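PDB 3T7J: regulator of Ty1 transposition protein 107 from Saccharomyces cerevisiae, which probably serves as a BRCT-domain scaffold protein, its name recording a role in regulating transposition of the Ty1 element. Local coordinates for residues 177-182 against 213-218; 196-201 against 222-227. All blocks are in the same frame, centred on the assembly; numbering follows the deposited sequence.

Contact 1 (177-182 against 213-218); sequences CTFEDI and KLINDR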
loop_
_atom_site.group_PDB
_atom_site.type_symbol
_atom_site.label_atom_id
_atom_site.label_comp_id
_atom_site.label_asym_id
_atom_site.label_seq_id
_atom_site.Cartn_x
_atom_site.Cartn_y
_atom_site.Cartn_z
ATOM N N CYS A 177 3.582 24.466 -4.660
ATOM C CA CYS A 177 3.437 25.118 -3.355
ATOM C C CYS A 177 4.443 26.241 -3.103
ATOM O O CYS A 177 5.615 26.144 -3.453
ATOM C CB CYS A 177 3.506 24.093 -2.216
ATOM S SG CYS A 177 5.187 23.618 -1.758
ATOM N N THR A 178 3.959 27.308 -2.481
ATOM C CA THR A 178 4.782 28.461 -2.165
ATOM C C THR A 178 5.084 28.468 -0.677
ATOM O O THR A 178 4.536 27.669 0.085
ATOM C CB THR A 178 4.028 29.744 -2.476
ATOM O OG1 THR A 178 2.846 29.791 -1.672
ATOM C CG2 THR A 178 3.630 29.787 -3.944
ATOM N N PHE A 179 5.940 29.388 -0.256
ATOM C CA PHE A 179 6.211 29.531 1.160
ATOM C C PHE A 179 4.902 29.693 1.925
ATOM O O PHE A 179 4.714 29.088 2.982
ATOM C CB PHE A 179 7.147 30.704 1.433
ATOM C CG PHE A 179 7.254 31.064 2.886
ATOM C CD1 PHE A 179 8.056 30.324 3.737
ATOM C CD2 PHE A 179 6.556 32.145 3.396
ATOM C CE1 PHE A 179 8.151 30.650 5.089
ATOM C CE2 PHE A 179 6.648 32.485 4.737
ATOM C CZ PHE A 179 7.448 31.736 5.584
ATOM N N GLU A 180 3.987 30.490 1.377
ATOM C CA GLU A 180 2.733 30.794 2.067
ATOM C C GLU A 180 1.816 29.573 2.330
ATOM O O GLU A 180 0.929 29.646 3.167
ATOM C CB GLU A 180 1.970 31.911 1.345
ATOM C CG GLU A 180 2.675 33.285 1.377
ATOM C CD GLU A 180 3.625 33.520 0.200
ATOM O OE1 GLU A 180 3.890 32.584 -0.585
ATOM O OE2 GLU A 180 4.115 34.665 0.060
ATOM N N ASP A 181 2.038 28.468 1.625
ATOM C CA ASP A 181 1.262 27.246 1.851
ATOM C C ASP A 181 1.808 26.453 3.030
ATOM O O ASP A 181 1.140 25.563 3.546
ATOM C CB ASP A 181 1.304 26.333 0.626
ATOM C CG ASP A 181 0.715 26.976 -0.618
ATOM O OD1 ASP A 181 -0.267 27.739 -0.505
ATOM O OD2 ASP A 181 1.249 26.704 -1.711
ATOM N N ILE A 182 3.041 26.741 3.424
ATOM C CA ILE A 182 3.665 26.019 4.516
ATOM C C ILE A 182 3.061 26.525 5.804
ATOM O O ILE A 182 2.977 27.733 6.017
ATOM C CB ILE A 182 5.195 26.247 4.548
ATOM C CG1 ILE A 182 5.803 25.995 3.162
ATOM C CG2 ILE A 182 5.854 25.371 5.612
ATOM C CD1 ILE A 182 7.293 26.025 3.134
ATOM N N LYS A 213 15.234 26.390 0.779
ATOM C CA LYS A 213 15.439 27.703 0.152
ATOM C C LYS A 213 14.277 28.653 0.393
ATOM O O LYS A 213 14.485 29.824 0.703
ATOM C CB LYS A 213 15.720 27.596 -1.354
ATOM C CG LYS A 213 15.907 28.985 -1.997
ATOM C CD LYS A 213 16.407 28.938 -3.425
ATOM C CE LYS A 213 16.410 30.345 -4.019
ATOM N NZ LYS A 213 16.955 31.345 -3.048
ATOM N N LEU A 214 13.056 28.146 0.258
ATOM C CA LEU A 214 11.866 28.949 0.465
ATOM C C LEU A 214 11.827 29.455 1.906
ATOM O O LEU A 214 11.609 30.641 2.156
ATOM C CB LEU A 214 10.608 28.117 0.213
ATOM C CG LEU A 214 10.213 27.645 -1.183
ATOM C CD1 LEU A 214 9.007 26.716 -1.073
ATOM C CD2 LEU A 214 9.903 28.824 -2.089
ATOM N N ILE A 215 12.029 28.547 2.858
ATOM C CA ILE A 215 11.972 28.950 4.250
ATOM C C ILE A 215 13.147 29.863 4.614
ATOM O O ILE A 215 12.954 30.899 5.250
ATOM C CB ILE A 215 11.832 27.723 5.200
ATOM C CG1 ILE A 215 10.609 26.894 4.782
ATOM C CG2 ILE A 215 11.718 28.177 6.657
ATOM C CD1 ILE A 215 10.443 25.576 5.570
ATOM N N ASN A 216 14.359 29.503 4.198
ATOM C CA ASN A 216 15.514 30.330 4.498
ATOM C C ASN A 216 15.359 31.759 3.955
ATOM O O ASN A 216 15.779 32.714 4.588
ATOM C CB ASN A 216 16.798 29.694 3.959
ATOM C CG ASN A 216 18.044 30.500 4.311
ATOM N ND2 ASN A 216 18.628 31.162 3.316
ATOM N N ASP A 217 14.728 31.893 2.796
ATOM C CA ASP A 217 14.532 33.209 2.175
ATOM C C ASP A 217 13.526 34.075 2.931
ATOM O O ASP A 217 13.698 35.298 3.012
ATOM C CB ASP A 217 14.040 33.057 0.734
ATOM C CG ASP A 217 15.146 32.714 -0.236
ATOM O OD1 ASP A 217 16.319 32.645 0.182
ATOM O OD2 ASP A 217 14.836 32.523 -1.432
ATOM N N ARG A 218 12.479 33.442 3.462
ATOM C CA ARG A 218 11.329 34.151 4.032
ATOM C C ARG A 218 11.329 34.200 5.558
ATOM O O ARG A 218 10.712 35.082 6.143
ATOM C CB ARG A 218 10.014 33.530 3.530
ATOM C CG ARG A 218 9.946 33.345 2.007
ATOM C CD ARG A 218 9.566 34.648 1.294
ATOM N NE ARG A 218 8.267 35.095 1.793
ATOM C CZ ARG A 218 7.123 34.908 1.141
ATOM N NH1 ARG A 218 7.139 34.320 -0.043
ATOM N NH2 ARG A 218 5.975 35.326 1.668
#
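Phe179 sets CG anti to its own backbone N (chi1 169°), which swings the ring across to helix 207-218, while Arg218 folds back on itself at chi2 and chi3 and lays its chain over that ring. Arg218 CB sits over the middle of one ring face, 3.5 Å from the centroid of Phe179, a CH-pi contact almost exactly on the ring normal. Beyond it the guanidinium turns a face to the ring margin, where Phe179 CD2 is 3.6 Å from Arg218 CZ; the two planes stand 45° apart, so the groups are tilted rather than stacked. The same guanidinium uses its edge for Glu180. Arg218 NH2 lies 2.5 Å from Glu180 OE2, an unusually short distance, in a salt bridge that is in plane for the arginine but reaches the oxygen from above the carboxylate plane, and NH1 adds a weak second bond to OE2. The other oxygen, Glu180 OE1, is hydrogen-bonded to Thr178 OG1 at 3.2 Å, which helps fix the carboxylate. On the buried side Ile182 CD1 meets Ile215 CG1 at 3.8 Å. Inside the loop, Thr178 N donates to Asp181 OD2, and Asp181 has a second partner in Arg173. A short 3-10 turn is thus packed against the last turns of the helix that follows strand 198-201 in the second of the two BRCT domains of this chain.

Contact 2 (196-201 against 222-227); sequences FKYVLI and ETILIV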
loop_
_atom_site.group_PDB
_atom_site.type_symbol
_atom_site.label_atom_id
_atom_site.label_comp_id
_atom_site.label_asym_id
_atom_site.label_seq_id
_atom_site.Cartn_x
_atom_site.Cartn_y
_atom_site.Cartn_z
ATOM N N PHE A 196 10.680 23.071 16.803
ATOM C CA PHE A 196 10.773 23.378 15.373
ATOM C C PHE A 196 9.554 24.135 14.881
ATOM O O PHE A 196 8.414 23.701 15.074
ATOM C CB PHE A 196 10.923 22.094 14.565
ATOM C CG PHE A 196 12.204 21.362 14.829
ATOM C CD1 PHE A 196 13.399 21.836 14.320
ATOM C CD2 PHE A 196 12.211 20.193 15.590
ATOM C CE1 PHE A 196 14.598 21.168 14.553
ATOM C CE2 PHE A 196 13.399 19.515 15.830
ATOM C CZ PHE A 196 14.602 20.010 15.307
ATOM N N LYS A 197 9.796 25.275 14.251
ATOM C CA LYS A 197 8.712 26.077 13.741
ATOM C C LYS A 197 8.108 25.425 12.510
ATOM O O LYS A 197 6.906 25.494 12.294
ATOM C CB LYS A 197 9.197 27.496 13.419
ATOM C CG LYS A 197 8.144 28.358 12.754
ATOM C CD LYS A 197 7.929 29.622 13.550
ATOM C CE LYS A 197 7.968 30.844 12.660
ATOM N NZ LYS A 197 6.864 30.868 11.698
ATOM N N TYR A 198 8.943 24.794 11.698
ATOM C CA TYR A 198 8.456 24.163 10.484
ATOM C C TYR A 198 8.819 22.700 10.488
ATOM O O TYR A 198 9.992 22.349 10.617
ATOM C CB TYR A 198 9.072 24.797 9.235
ATOM C CG TYR A 198 8.779 26.267 9.087
ATOM C CD1 TYR A 198 7.605 26.698 8.490
ATOM C CD2 TYR A 198 9.665 27.221 9.562
ATOM C CE1 TYR A 198 7.318 28.044 8.362
ATOM C CE2 TYR A 198 9.391 28.563 9.451
ATOM C CZ TYR A 198 8.217 28.971 8.842
ATOM O OH TYR A 198 7.948 30.307 8.715
ATOM N N VAL A 199 7.821 21.845 10.311
ATOM C CA VAL A 199 8.099 20.437 10.175
ATOM C C VAL A 199 7.547 19.917 8.868
ATOM O O VAL A 199 6.357 20.072 8.573
ATOM C CB VAL A 199 7.499 19.650 11.357
ATOM C CG1 VAL A 199 7.746 18.172 11.175
ATOM C CG2 VAL A 199 8.116 20.163 12.661
ATOM N N LEU A 200 8.400 19.279 8.083
ATOM C CA LEU A 200 7.938 18.757 6.813
ATOM C C LEU A 200 8.262 17.279 6.664
ATOM O O LEU A 200 9.330 16.813 7.082
ATOM C CB LEU A 200 8.597 19.506 5.653
ATOM C CG LEU A 200 8.717 21.020 5.446
ATOM C CD1 LEU A 200 7.542 21.653 4.727
ATOM C CD2 LEU A 200 9.149 21.827 6.685
ATOM N N ILE A 201 7.350 16.551 6.033
ATOM C CA ILE A 201 7.577 15.159 5.674
ATOM C C ILE A 201 7.691 15.114 4.156
ATOM O O ILE A 201 6.742 15.457 3.445
ATOM C CB ILE A 201 6.413 14.235 6.130
ATOM C CG1 ILE A 201 6.156 14.368 7.638
ATOM C CG2 ILE A 201 6.702 12.784 5.763
ATOM C CD1 ILE A 201 4.915 13.589 8.129
ATOM N N GLU A 222 14.417 31.129 11.674
ATOM C CA GLU A 222 13.564 30.106 12.293
ATOM C C GLU A 222 14.036 28.661 12.074
ATOM O O GLU A 222 14.872 28.376 11.202
ATOM C CB GLU A 222 12.104 30.272 11.859
ATOM C CG GLU A 222 11.359 31.296 12.690
ATOM C CD GLU A 222 11.249 30.873 14.149
ATOM O OE1 GLU A 222 11.461 29.672 14.440
ATOM O OE2 GLU A 222 10.969 31.731 15.005
ATOM N N THR A 223 13.490 27.751 12.876
ATOM C CA THR A 223 13.977 26.382 12.917
ATOM C C THR A 223 13.142 25.502 12.010
ATOM O O THR A 223 11.956 25.772 11.790
ATOM C CB THR A 223 13.918 25.840 14.354
ATOM O OG1 THR A 223 12.598 26.052 14.865
ATOM C CG2 THR A 223 14.915 26.600 15.241
ATOM N N ILE A 224 13.758 24.430 11.518
ATOM C CA ILE A 224 13.167 23.574 10.504
ATOM C C ILE A 224 13.536 22.112 10.732
ATOM O O ILE A 224 14.689 21.787 11.037
ATOM C CB ILE A 224 13.707 23.968 9.100
ATOM C CG1 ILE A 224 13.528 25.472 8.855
ATOM C CG2 ILE A 224 13.074 23.117 8.000
ATOM C CD1 ILE A 224 14.378 26.020 7.665
ATOM N N LEU A 225 12.563 21.230 10.546
ATOM C CA LEU A 225 12.823 19.798 10.606
ATOM C C LEU A 225 12.211 19.136 9.400
ATOM O O LEU A 225 11.018 19.235 9.174
ATOM C CB LEU A 225 12.223 19.172 11.871
ATOM C CG LEU A 225 12.326 17.644 11.955
ATOM C CD1 LEU A 225 13.781 17.131 11.997
ATOM C CD2 LEU A 225 11.557 17.123 13.162
ATOM N N ILE A 226 13.036 18.451 8.625
ATOM C CA ILE A 226 12.548 17.761 7.442
ATOM C C ILE A 226 12.923 16.289 7.540
ATOM O O ILE A 226 14.092 15.942 7.769
ATOM C CB ILE A 226 13.112 18.416 6.158
ATOM C CG1 ILE A 226 12.757 19.906 6.143
ATOM C CG2 ILE A 226 12.574 17.739 4.927
ATOM C CD1 ILE A 226 13.121 20.610 4.849
ATOM N N VAL A 227 11.922 15.424 7.395
ATOM C CA VAL A 227 12.105 13.999 7.629
ATOM C C VAL A 227 11.410 13.130 6.601
ATOM O O VAL A 227 10.548 13.585 5.861
ATOM C CB VAL A 227 11.596 13.567 9.029
ATOM C CG1 VAL A 227 12.340 14.324 10.109
ATOM C CG2 VAL A 227 10.081 13.782 9.140
#
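Leu225 CB rests over the centre of one face of the Phe196 ring, 3.7 Å from its centroid, while CD2 of the leucine reaches the ring atoms CD2 and CE2. Beside this pair Thr223 chi1 (52°) sets OG1 between the backbone N and the carbonyl carbon, where it accepts a hydrogen bond from Lys197 N at 3.0 Å and is also hydrogen-bonded to Ile195 O. Further along, the backbones join as parallel strands: hydrogen bonds run from Leu225 N to Tyr198 O, from Leu200 N to Leu225 O (2.8 Å) and from Val227 N to Leu200 O. These are the two strands of a beta-alpha-beta crossover in the BRCT fold, connected through helix 207-218. Tyr198, Leu200, Ile224 and Ile226 point to the face covered by that helix; Val199, Ile201, Leu225 and Val227 occupy the other. At the strand entrance the aliphatic chain of Lys197 crosses Glu222 at about a right angle, Lys197 CE lying 3.4 Å from Glu222 CG, and Glu222 OE1 takes Thr223 N at 3.2 Å. Without the carboxylate, as with an alanine here, Thr223 N would probably lose this acceptor and the lysine methylenes their packing partner. Farther out, Asp219 is hydrogen-bonded to Tyr198 OH, and Lys253 NZ of strand 249-253 reaches Glu222 O.

Contact 1 and contact 2 belong to the same BRCT domain, their centres about 12 Å apart, and their segments alternate along the chain: the loop 177-182, strand 198-201, helix 207-218, then strand 224-227. Tyr198 and Ile215 join them. Phe179 CZ lies 3.5 Å from Tyr198 OH, and Ile182 CG2 is 3.6 Å from Tyr198 CD1, so the loop packs on the tyrosine of the first strand. From the helix, Ile215 CG2 comes within 3.7 Å of Tyr198 CE2 and 3.6 Å of Ile224 CD1, bridging both strands. Loop, helix and sheet thereby share one apolar layer on the sheet face bearing Tyr198 and Ile224.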